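Local coordinates for glutamine aminotransferase class-II domain protein (Ruegeria pomeroyi, PDB 3MDN), which probably acts as a class-II glutamine amidotransferase, with an Ntn-hydrolase-type domain that in relatives releases ammonia from glutamine, at residues Glu121-Gln126 with Glu173-Ala178; Thr137-Lys140 with Ser145-Leu148; Arg167-Leu172 with Pro183-Ser188; Ala199-Ser204 with Pro209-Arg214. All coordinates share one frame; numbering follows the deposited sequence.

Contact 1: residues Glu121-Gln126 with Glu173-Ala178; sequences EAFRKQ and EGLSRA
Ser176 OG is gripped by two groups, His184 ND1 and the carbonyl O of Gly118, while the CB that carries it rests 4.0 Å from Phe123 CZ. The contact is helix-to-helix packing in the helical part of an Ntn-hydrolase-like fold: the start of helix 124-129, with Phe123 as its N-cap residue, lies against helix 161-179. With CG set between the backbone N and the carbonyl carbon (chi1 59°), the Phe123 ring projects at the neighbouring helix. Its CE2 meets Leu175 CB at 3.6 Å, and CE1 comes within 3.7 Å of Ser176 CA. Over one face, displaced toward the rim, stands Leu175 O, 3.9 Å above the ring plane. Val117 and His179 also pack on this ring. An alanine in place of Phe123 would probably open a gap between the two helices and take from Leu175 CB and the Ser176 backbone the ring that packs on them. Three residues after Phe123, Gln126 CB meets the Leu175 methyl CD2 at 4.0 Å, a looser contact. The far side of segment 121-126 faces the second subunit, where Arg124 NH1 bonds to Arg139 O of that subunit and Glu121 OE1 to its Thr137 OG1. Within the segment, Arg124 NE forms a salt bridge to Glu121 OE2 at 3.3 Å, approaching on the syn side and 24° out of the carboxylate plane.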
# COMPACT_ATOMS: atom_id res chain seq x y z
N GLU D 121 -3.74 -5.30 26.34
CA GLU D 121 -5.00 -4.68 25.89
C GLU D 121 -5.99 -4.44 27.02
O GLU D 121 -6.77 -3.51 26.95
CB GLU D 121 -5.64 -5.44 24.73
CG GLU D 121 -5.12 -4.98 23.39
CD GLU D 121 -5.61 -3.58 22.99
OE1 GLU D 121 -6.85 -3.34 22.95
OE2 GLU D 121 -4.75 -2.71 22.70
N ALA D 122 -5.90 -5.23 28.08
CA ALA D 122 -6.81 -5.03 29.22
C ALA D 122 -6.45 -3.79 30.05
O ALA D 122 -7.25 -3.36 30.89
CB ALA D 122 -6.87 -6.28 30.09
N PHE D 123 -5.29 -3.19 29.83
CA PHE D 123 -4.95 -1.98 30.59
C PHE D 123 -4.31 -0.87 29.75
O PHE D 123 -3.56 -0.04 30.27
CB PHE D 123 -4.08 -2.31 31.82
CG PHE D 123 -2.76 -2.99 31.50
CD1 PHE D 123 -2.65 -4.38 31.51
CD2 PHE D 123 -1.61 -2.25 31.25
CE1 PHE D 123 -1.44 -5.00 31.24
CE2 PHE D 123 -0.42 -2.85 31.00
CZ PHE D 123 -0.32 -4.24 30.99
N ARG D 124 -4.60 -0.87 28.45
CA ARG D 124 -3.90 0.06 27.56
C ARG D 124 -4.06 1.49 28.05
O ARG D 124 -3.10 2.27 28.00
CB ARG D 124 -4.34 -0.05 26.10
CG ARG D 124 -3.70 1.06 25.24
CD ARG D 124 -3.49 0.64 23.80
NE ARG D 124 -4.75 0.57 23.11
CZ ARG D 124 -5.32 1.59 22.48
NH1 ARG D 124 -6.48 1.39 21.90
NH2 ARG D 124 -4.74 2.78 22.43
N LYS D 125 -5.25 1.84 28.52
CA LYS D 125 -5.53 3.20 28.97
C LYS D 125 -4.54 3.67 30.05
O LYS D 125 -3.94 4.74 29.90
CB LYS D 125 -6.97 3.33 29.46
CG LYS D 125 -7.36 4.74 29.86
CD LYS D 125 -8.87 4.87 30.02
CE LYS D 125 -9.26 6.28 30.35
NZ LYS D 125 -10.66 6.31 30.75
N GLN D 126 -4.36 2.86 31.10
CA GLN D 126 -3.43 3.18 32.17
C GLN D 126 -1.99 3.24 31.68
O GLN D 126 -1.21 4.09 32.14
CB GLN D 126 -3.54 2.15 33.31
CG GLN D 126 -4.90 2.11 34.00
CD GLN D 126 -5.76 0.95 33.50
OE1 GLN D 126 -6.19 0.10 34.29
NE2 GLN D 126 -5.99 0.89 32.19
N GLU D 173 5.56 -3.80 33.84
CA GLU D 173 5.44 -5.11 34.44
C GLU D 173 4.50 -5.07 35.64
O GLU D 173 3.71 -6.01 35.84
CB GLU D 173 6.82 -5.68 34.83
CG GLU D 173 6.77 -7.09 35.34
CD GLU D 173 8.11 -7.65 35.79
OE1 GLU D 173 9.13 -7.54 35.06
OE2 GLU D 173 8.14 -8.27 36.87
N GLY D 174 4.57 -4.00 36.43
CA GLY D 174 3.63 -3.81 37.54
C GLY D 174 2.18 -3.71 37.08
O GLY D 174 1.27 -4.30 37.69
N LEU D 175 1.94 -2.97 35.99
CA LEU D 175 0.57 -2.88 35.50
C LEU D 175 0.10 -4.25 35.00
O LEU D 175 -1.07 -4.60 35.15
CB LEU D 175 0.46 -1.84 34.38
CG LEU D 175 0.46 -0.37 34.83
CD1 LEU D 175 0.88 0.56 33.64
CD2 LEU D 175 -0.88 -0.01 35.41
N SER D 176 1.02 -5.01 34.41
CA SER D 176 0.67 -6.36 33.95
C SER D 176 0.33 -7.25 35.15
O SER D 176 -0.70 -7.91 35.15
CB SER D 176 1.78 -6.97 33.09
OG SER D 176 1.43 -8.29 32.74
N ARG D 177 1.18 -7.26 36.16
CA ARG D 177 0.87 -8.01 37.39
C ARG D 177 -0.47 -7.61 37.98
O ARG D 177 -1.19 -8.46 38.48
CB ARG D 177 1.95 -7.86 38.45
CG ARG D 177 3.23 -8.57 38.10
CD ARG D 177 3.76 -9.44 39.24
NE ARG D 177 4.95 -10.14 38.74
CZ ARG D 177 6.07 -9.50 38.47
NH1 ARG D 177 6.14 -8.19 38.70
NH2 ARG D 177 7.12 -10.16 37.98
N ALA D 178 -0.80 -6.32 37.90
CA ALA D 178 -2.08 -5.81 38.44
C ALA D 178 -3.31 -6.14 37.59
O ALA D 178 -4.36 -6.51 38.13
CB ALA D 178 -2.01 -4.29 38.63

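Contact 2: residues Thr137-Lys140 with Ser145-Leu148; sequences TYRK and SEVL
Glu146 reaches from the first turn of helix 144-154 to Arg139 and Lys140 in the loop before it, so that a carboxylate at the start of the helix ties down that loop, in the helical part of a fold consistent with the Ntn-hydrolase family. The side chain runs straight out, CG anti to the backbone N (chi1 -172°). Its CB lies 3.4 Å from Arg139 NH1, and CG passes the same nitrogen more distantly. At the carboxylate the two oxygens divide the work. OE1 takes a hydrogen bond from Arg139 NH1 at 2.9 Å, part of a salt bridge, on its anti side; it is also bonded to Gly141 N. OE2 accepts a hydrogen bond from the backbone N of Lys140 at 3.1 Å on the syn side, nearly straight (169°). Tyr138 O, a second acceptor, also stands 3.0 Å from Glu146 OE2, a proximity that the N-H of Lys140 may help to offset. Guanidinium and carboxylate planes are turned 72° apart, so this is not a flat, two-pronged pair. Other groups fix the arginine: Asp128 forms a salt bridge with its NE, and Thr143 O is bonded to NH1. One face of the guanidinium is packed by Val147, whose CG2 sits toward the rim, 3.3 Å from Arg139 NH2.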
# COMPACT_ATOMS: atom_id res chain seq x y z
N THR D 137 2.57 13.37 22.41
CA THR D 137 2.42 13.67 21.01
C THR D 137 3.04 12.59 20.07
O THR D 137 2.60 12.43 18.94
CB THR D 137 3.02 15.05 20.70
OG1 THR D 137 2.79 15.36 19.33
CG2 THR D 137 4.54 15.06 20.98
N TYR D 138 4.06 11.87 20.53
CA TYR D 138 4.66 10.79 19.74
C TYR D 138 3.84 9.47 19.79
O TYR D 138 4.21 8.50 19.13
CB TYR D 138 6.09 10.52 20.22
CG TYR D 138 6.97 11.75 20.13
CD1 TYR D 138 7.38 12.43 21.27
CD2 TYR D 138 7.37 12.26 18.89
CE1 TYR D 138 8.18 13.58 21.18
CE2 TYR D 138 8.15 13.41 18.80
CZ TYR D 138 8.56 14.05 19.94
OH TYR D 138 9.33 15.20 19.85
N ARG D 139 2.76 9.42 20.57
CA ARG D 139 2.00 8.19 20.69
C ARG D 139 1.04 8.13 19.49
O ARG D 139 0.05 8.82 19.48
CB ARG D 139 1.27 8.12 22.05
CG ARG D 139 0.27 6.95 22.27
CD ARG D 139 0.87 5.59 21.99
NE ARG D 139 0.11 4.52 22.63
CZ ARG D 139 0.30 3.22 22.42
NH1 ARG D 139 1.21 2.80 21.53
NH2 ARG D 139 -0.45 2.33 23.08
N LYS D 140 1.38 7.32 18.48
CA LYS D 140 0.63 7.32 17.19
C LYS D 140 -0.19 6.07 16.97
O LYS D 140 -1.14 6.09 16.23
CB LYS D 140 1.58 7.53 16.00
CG LYS D 140 2.35 8.85 16.04
CD LYS D 140 1.34 9.99 16.10
CE LYS D 140 2.00 11.32 15.80
NZ LYS D 140 1.05 12.44 16.01
N SER D 145 4.92 -2.00 22.52
CA SER D 145 6.27 -1.59 22.17
C SER D 145 6.43 -0.08 22.17
O SER D 145 7.43 0.44 22.65
CB SER D 145 6.64 -2.13 20.79
OG SER D 145 6.54 -3.54 20.78
N GLU D 146 5.44 0.61 21.60
CA GLU D 146 5.51 2.07 21.46
C GLU D 146 5.39 2.73 22.82
O GLU D 146 6.11 3.67 23.12
CB GLU D 146 4.47 2.57 20.48
CG GLU D 146 4.62 4.06 20.15
CD GLU D 146 3.59 4.61 19.21
OE1 GLU D 146 2.40 4.17 19.26
OE2 GLU D 146 3.96 5.55 18.45
N VAL D 147 4.49 2.22 23.66
CA VAL D 147 4.47 2.62 25.06
C VAL D 147 5.82 2.46 25.77
O VAL D 147 6.31 3.41 26.39
CB VAL D 147 3.40 1.85 25.87
CG1 VAL D 147 3.28 2.45 27.29
CG2 VAL D 147 2.08 1.98 25.19
N LEU D 148 6.43 1.29 25.68
CA LEU D 148 7.69 1.06 26.36
C LEU D 148 8.70 2.17 25.97
O LEU D 148 9.43 2.70 26.80
CB LEU D 148 8.23 -0.32 25.98
CG LEU D 148 8.88 -1.30 26.97
CD1 LEU D 148 9.94 -2.11 26.25
CD2 LEU D 148 9.48 -0.64 28.23

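Contact 3: residues Arg167-Leu172 with Pro183-Ser188; sequences RAIARL and PHMRLS
Ile169 divides its branches between two residues of the facing strand. Its CG2 meets Met185 CG at 4.1 Å, the two side chains crossing at about a right angle, while CD1 reaches Leu187 CD1 at 3.8 Å. CG1, anti to the carbonyl carbon (chi1 -76°), directs that methyl along the strand to Leu187, whereas CG2 turns toward Met185. The latter, a selenomethionine in the model, bends at both of its outer torsions, which brings CE to the helix, 3.7 Å from Leu172 CB and equally close to Ile169 O. The side-chain contacts are all apolar, and no hydrogen bond joins the segments. With an alanine in place of Ile169, Leu187 CD1 and Met185 CG would probably lose a packing partner, and a gap would open between helix and strand. Further out, Tyr202 packs on both Ile169 and Met185, and Leu148 touches Ile169 and Leu187. Met185 and Leu187 point to the same face of the strand because they are two residues apart; its backbone is bonded to Ser204 and Tyr202. Helix segment 167-172 runs nearly antiparallel to strand segment 185-188 (154°, closest approach of the axes 10.0 Å). Helix 161-179 lies beside helix 144-154, on a sheet in which strand 197-203 flanks strand 185-192.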
# COMPACT_ATOMS: atom_id res chain seq x y z
N ARG D 167 13.33 1.60 34.55
CA ARG D 167 12.11 2.14 35.18
C ARG D 167 10.82 1.95 34.35
O ARG D 167 9.73 1.63 34.89
CB ARG D 167 12.31 3.61 35.56
CG ARG D 167 13.22 3.84 36.80
CD ARG D 167 13.29 5.36 37.21
NE ARG D 167 13.86 6.18 36.15
CZ ARG D 167 15.17 6.37 35.98
NH1 ARG D 167 15.62 7.12 34.98
NH2 ARG D 167 16.02 5.81 36.81
N ALA D 168 10.91 2.16 33.04
CA ALA D 168 9.76 1.96 32.16
C ALA D 168 9.29 0.49 32.22
O ALA D 168 8.09 0.20 32.29
CB ALA D 168 10.14 2.32 30.75
N ILE D 169 10.25 -0.43 32.22
CA ILE D 169 9.90 -1.85 32.31
C ILE D 169 9.23 -2.22 33.63
O ILE D 169 8.20 -2.92 33.65
CB ILE D 169 11.15 -2.71 32.02
CG1 ILE D 169 11.42 -2.71 30.51
CG2 ILE D 169 10.99 -4.14 32.55
CD1 ILE D 169 12.78 -3.27 30.18
N ALA D 170 9.80 -1.76 34.75
CA ALA D 170 9.19 -1.96 36.08
C ALA D 170 7.74 -1.51 36.09
O ALA D 170 6.84 -2.22 36.55
CB ALA D 170 9.99 -1.20 37.18
N ARG D 171 7.50 -0.31 35.58
CA ARG D 171 6.16 0.25 35.54
C ARG D 171 5.19 -0.62 34.72
O ARG D 171 4.08 -0.93 35.17
CB ARG D 171 6.22 1.66 34.97
CG ARG D 171 6.29 2.71 36.04
CD ARG D 171 4.83 3.17 36.39
NE ARG D 171 4.50 4.52 35.93
CZ ARG D 171 5.40 5.38 35.45
NH1 ARG D 171 6.67 5.04 35.38
NH2 ARG D 171 5.02 6.59 35.07
N LEU D 172 5.61 -1.04 33.53
CA LEU D 172 4.70 -1.84 32.70
C LEU D 172 4.50 -3.25 33.26
O LEU D 172 3.41 -3.82 33.16
CB LEU D 172 5.18 -1.91 31.26
CG LEU D 172 4.87 -0.71 30.36
CD1 LEU D 172 5.56 -0.87 29.02
CD2 LEU D 172 3.38 -0.56 30.17
N PRO D 183 2.82 -14.13 30.22
CA PRO D 183 3.99 -13.59 30.92
C PRO D 183 3.93 -12.08 31.02
O PRO D 183 3.58 -11.43 30.06
CB PRO D 183 5.17 -13.99 30.01
CG PRO D 183 4.57 -14.33 28.71
CD PRO D 183 3.20 -14.86 29.00
N HIS D 184 4.31 -11.55 32.17
CA HIS D 184 4.13 -10.15 32.43
C HIS D 184 5.05 -9.28 31.58
O HIS D 184 4.63 -8.24 31.11
CB HIS D 184 4.23 -9.85 33.93
CG HIS D 184 3.21 -10.57 34.74
ND1 HIS D 184 1.85 -10.35 34.60
CD2 HIS D 184 3.33 -11.54 35.68
CE1 HIS D 184 1.19 -11.15 35.41
NE2 HIS D 184 2.06 -11.88 36.08
N MSE D 185 6.28 -9.71 31.35
CA MSE D 185 7.19 -8.92 30.56
C MSE D 185 8.16 -9.83 29.83
O MSE D 185 8.91 -10.56 30.47
CB MSE D 185 7.98 -7.95 31.43
CG MSE D 185 9.10 -7.21 30.64
SE MSE D 185 8.33 -5.93 29.32
CE MSE D 185 7.31 -4.83 30.56
N ARG D 186 8.10 -9.84 28.50
CA ARG D 186 9.13 -10.52 27.70
C ARG D 186 9.74 -9.46 26.79
O ARG D 186 9.01 -8.79 26.06
CB ARG D 186 8.51 -11.62 26.84
CG ARG D 186 7.84 -12.73 27.62
CD ARG D 186 8.64 -14.00 27.50
NE ARG D 186 8.14 -15.11 28.32
CZ ARG D 186 7.45 -16.16 27.85
NH1 ARG D 186 7.15 -16.23 26.55
NH2 ARG D 186 7.08 -17.14 28.68
N LEU D 187 11.06 -9.31 26.83
CA LEU D 187 11.66 -8.17 26.18
C LEU D 187 13.05 -8.42 25.59
O LEU D 187 13.97 -8.80 26.28
CB LEU D 187 11.79 -7.01 27.19
CG LEU D 187 12.53 -5.80 26.58
CD1 LEU D 187 11.72 -4.55 26.78
CD2 LEU D 187 13.91 -5.61 27.20
N SER D 188 13.19 -8.16 24.30
CA SER D 188 14.49 -7.94 23.73
C SER D 188 14.25 -6.66 22.96
O SER D 188 13.20 -6.49 22.30
CB SER D 188 14.90 -9.09 22.80
OG SER D 188 14.35 -8.82 21.53

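Contact 4: residues Ala199-Ser204 with Pro209-Arg214; sequences AARYSS and PSVYYR
Arg201 carries the close part of this contact, stretching across the loop at Pro209 and Ser210. With CG anti to the backbone N (chi1 -179°) and the chain extended on to NE, its guanidinium lies over the backbone: Ser210 CA stands 3.6 Å above the guanidinium plane, toward its rim, and Val211 N sits over the same face. Along the way Arg201 CD comes within 3.4 Å of Pro209 O. The charged end is further held by outside groups, with NH1 bonded to Leu239 O and salt-bridged to Glu238, and NH2 bonded to Ala208 O; a buried cation is thereby met by several acceptors. Elsewhere the fit is looser. Val211 CG2 reaches Arg201 CB only at 4.1 Å, and Ala200 O stays 4.4 Å from that same methyl. Ser210 is partly exposed, its CB 4.1 Å from Arg201 NH2 and its OG turned to Ser226 O. Beyond Val211 the chains diverge. Strand 197-203 pairs instead with strands 185-192 and 243-248, whereas strand 212-216 pairs with 221-225 and 237-238. The connection therefore passes from one sheet to the other, as in the stacked sheets of the alpha-beta-beta-alpha Ntn-hydrolase fold.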
# COMPACT_ATOMS: atom_id res chain seq x y z
N ALA D 199 21.29 -2.55 23.43
CA ALA D 199 20.33 -3.61 23.34
C ALA D 199 20.16 -4.19 24.72
O ALA D 199 21.10 -4.24 25.50
CB ALA D 199 20.79 -4.69 22.35
N ALA D 200 18.95 -4.62 25.04
CA ALA D 200 18.70 -5.19 26.36
C ALA D 200 17.84 -6.43 26.18
O ALA D 200 17.14 -6.56 25.19
CB ALA D 200 18.00 -4.17 27.27
N ARG D 201 17.94 -7.34 27.12
CA ARG D 201 17.16 -8.58 27.12
C ARG D 201 16.74 -8.84 28.54
O ARG D 201 17.58 -8.83 29.46
CB ARG D 201 17.97 -9.75 26.56
CG ARG D 201 17.22 -11.08 26.49
CD ARG D 201 18.15 -12.20 25.99
NE ARG D 201 17.48 -13.47 25.79
CZ ARG D 201 18.11 -14.63 25.63
NH1 ARG D 201 19.44 -14.68 25.68
NH2 ARG D 201 17.41 -15.75 25.43
N TYR D 202 15.43 -9.05 28.73
CA TYR D 202 14.87 -9.28 30.05
C TYR D 202 13.53 -10.02 29.97
O TYR D 202 12.79 -9.88 29.02
CB TYR D 202 14.69 -7.93 30.78
CG TYR D 202 13.83 -8.06 32.01
CD1 TYR D 202 14.34 -8.61 33.19
CD2 TYR D 202 12.48 -7.75 31.97
CE1 TYR D 202 13.54 -8.79 34.32
CE2 TYR D 202 11.67 -7.90 33.07
CZ TYR D 202 12.21 -8.43 34.25
OH TYR D 202 11.39 -8.58 35.36
N SER D 203 13.21 -10.82 30.98
CA SER D 203 11.89 -11.47 31.06
C SER D 203 11.45 -11.61 32.52
O SER D 203 12.28 -11.83 33.41
CB SER D 203 11.94 -12.87 30.42
OG SER D 203 10.67 -13.52 30.54
N SER D 204 10.15 -11.56 32.76
CA SER D 204 9.65 -11.87 34.10
C SER D 204 9.62 -13.38 34.37
O SER D 204 9.32 -13.78 35.50
CB SER D 204 8.25 -11.30 34.27
OG SER D 204 7.43 -11.77 33.22
N PRO D 209 13.07 -13.44 24.53
CA PRO D 209 13.44 -13.45 23.11
C PRO D 209 14.96 -13.23 23.00
O PRO D 209 15.56 -12.53 23.83
CB PRO D 209 12.63 -12.27 22.52
CG PRO D 209 11.58 -11.92 23.60
CD PRO D 209 12.20 -12.30 24.89
N SER D 210 15.59 -13.87 22.02
CA SER D 210 17.02 -14.06 22.08
C SER D 210 17.76 -12.84 21.52
O SER D 210 17.18 -12.02 20.79
CB SER D 210 17.41 -15.37 21.39
OG SER D 210 17.02 -15.39 20.04
N VAL D 211 19.01 -12.66 21.93
CA VAL D 211 19.82 -11.57 21.39
C VAL D 211 21.24 -12.09 21.22
O VAL D 211 21.76 -12.74 22.13
CB VAL D 211 19.86 -10.36 22.33
CG1 VAL D 211 20.86 -9.32 21.80
CG2 VAL D 211 18.45 -9.73 22.48
N TYR D 212 21.84 -11.84 20.06
CA TYR D 212 23.22 -12.29 19.80
C TYR D 212 23.96 -11.10 19.19
O TYR D 212 23.33 -10.27 18.57
CB TYR D 212 23.25 -13.43 18.79
CG TYR D 212 22.53 -14.69 19.24
CD1 TYR D 212 21.18 -14.86 18.97
CD2 TYR D 212 23.19 -15.69 19.96
CE1 TYR D 212 20.50 -16.01 19.35
CE2 TYR D 212 22.50 -16.84 20.38
CZ TYR D 212 21.14 -16.98 20.06
OH TYR D 212 20.39 -18.07 20.44
N TYR D 213 25.28 -11.06 19.31
CA TYR D 213 26.05 -9.97 18.70
C TYR D 213 27.40 -10.50 18.30
O TYR D 213 27.88 -11.49 18.86
CB TYR D 213 26.16 -8.73 19.60
CG TYR D 213 26.86 -8.92 20.94
CD1 TYR D 213 28.18 -8.53 21.11
CD2 TYR D 213 26.18 -9.50 22.03
CE1 TYR D 213 28.81 -8.69 22.30
CE2 TYR D 213 26.80 -9.63 23.23
CZ TYR D 213 28.12 -9.24 23.36
OH TYR D 213 28.76 -9.39 24.56
N ARG D 214 28.02 -9.87 17.29
CA ARG D 214 29.34 -10.33 16.86
C ARG D 214 30.00 -9.17 16.09
O ARG D 214 29.32 -8.41 15.41
CB ARG D 214 29.21 -11.57 15.95
CG ARG D 214 30.52 -12.02 15.28
CD ARG D 214 30.31 -13.18 14.30
NE ARG D 214 29.44 -12.86 13.18
CZ ARG D 214 29.87 -12.68 11.93
NH1 ARG D 214 31.17 -12.78 11.68
NH2 ARG D 214 29.02 -12.39 10.94

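How the contacts relate
Contacts 1 and 3 share helix 161-179 and lie about 11 Å apart between centres; their segments alternate along the chain, whereas contact 2 is nested within the loop closed by contact 1. Helix 144-154 brings contact 2 against contact 3, their centres about 15 Å apart. Contact 4 follows in sequence, its centre about 13 Å from that of contact 3, and the two meet through the paired strands 185-192 and 197-203. Contacts 2 and 4 lie on opposite sides of the chain's centre and do not touch. Taken in order, the contacts run from the helices at the interface with a second subunit, through one sheet, to the turn into the other.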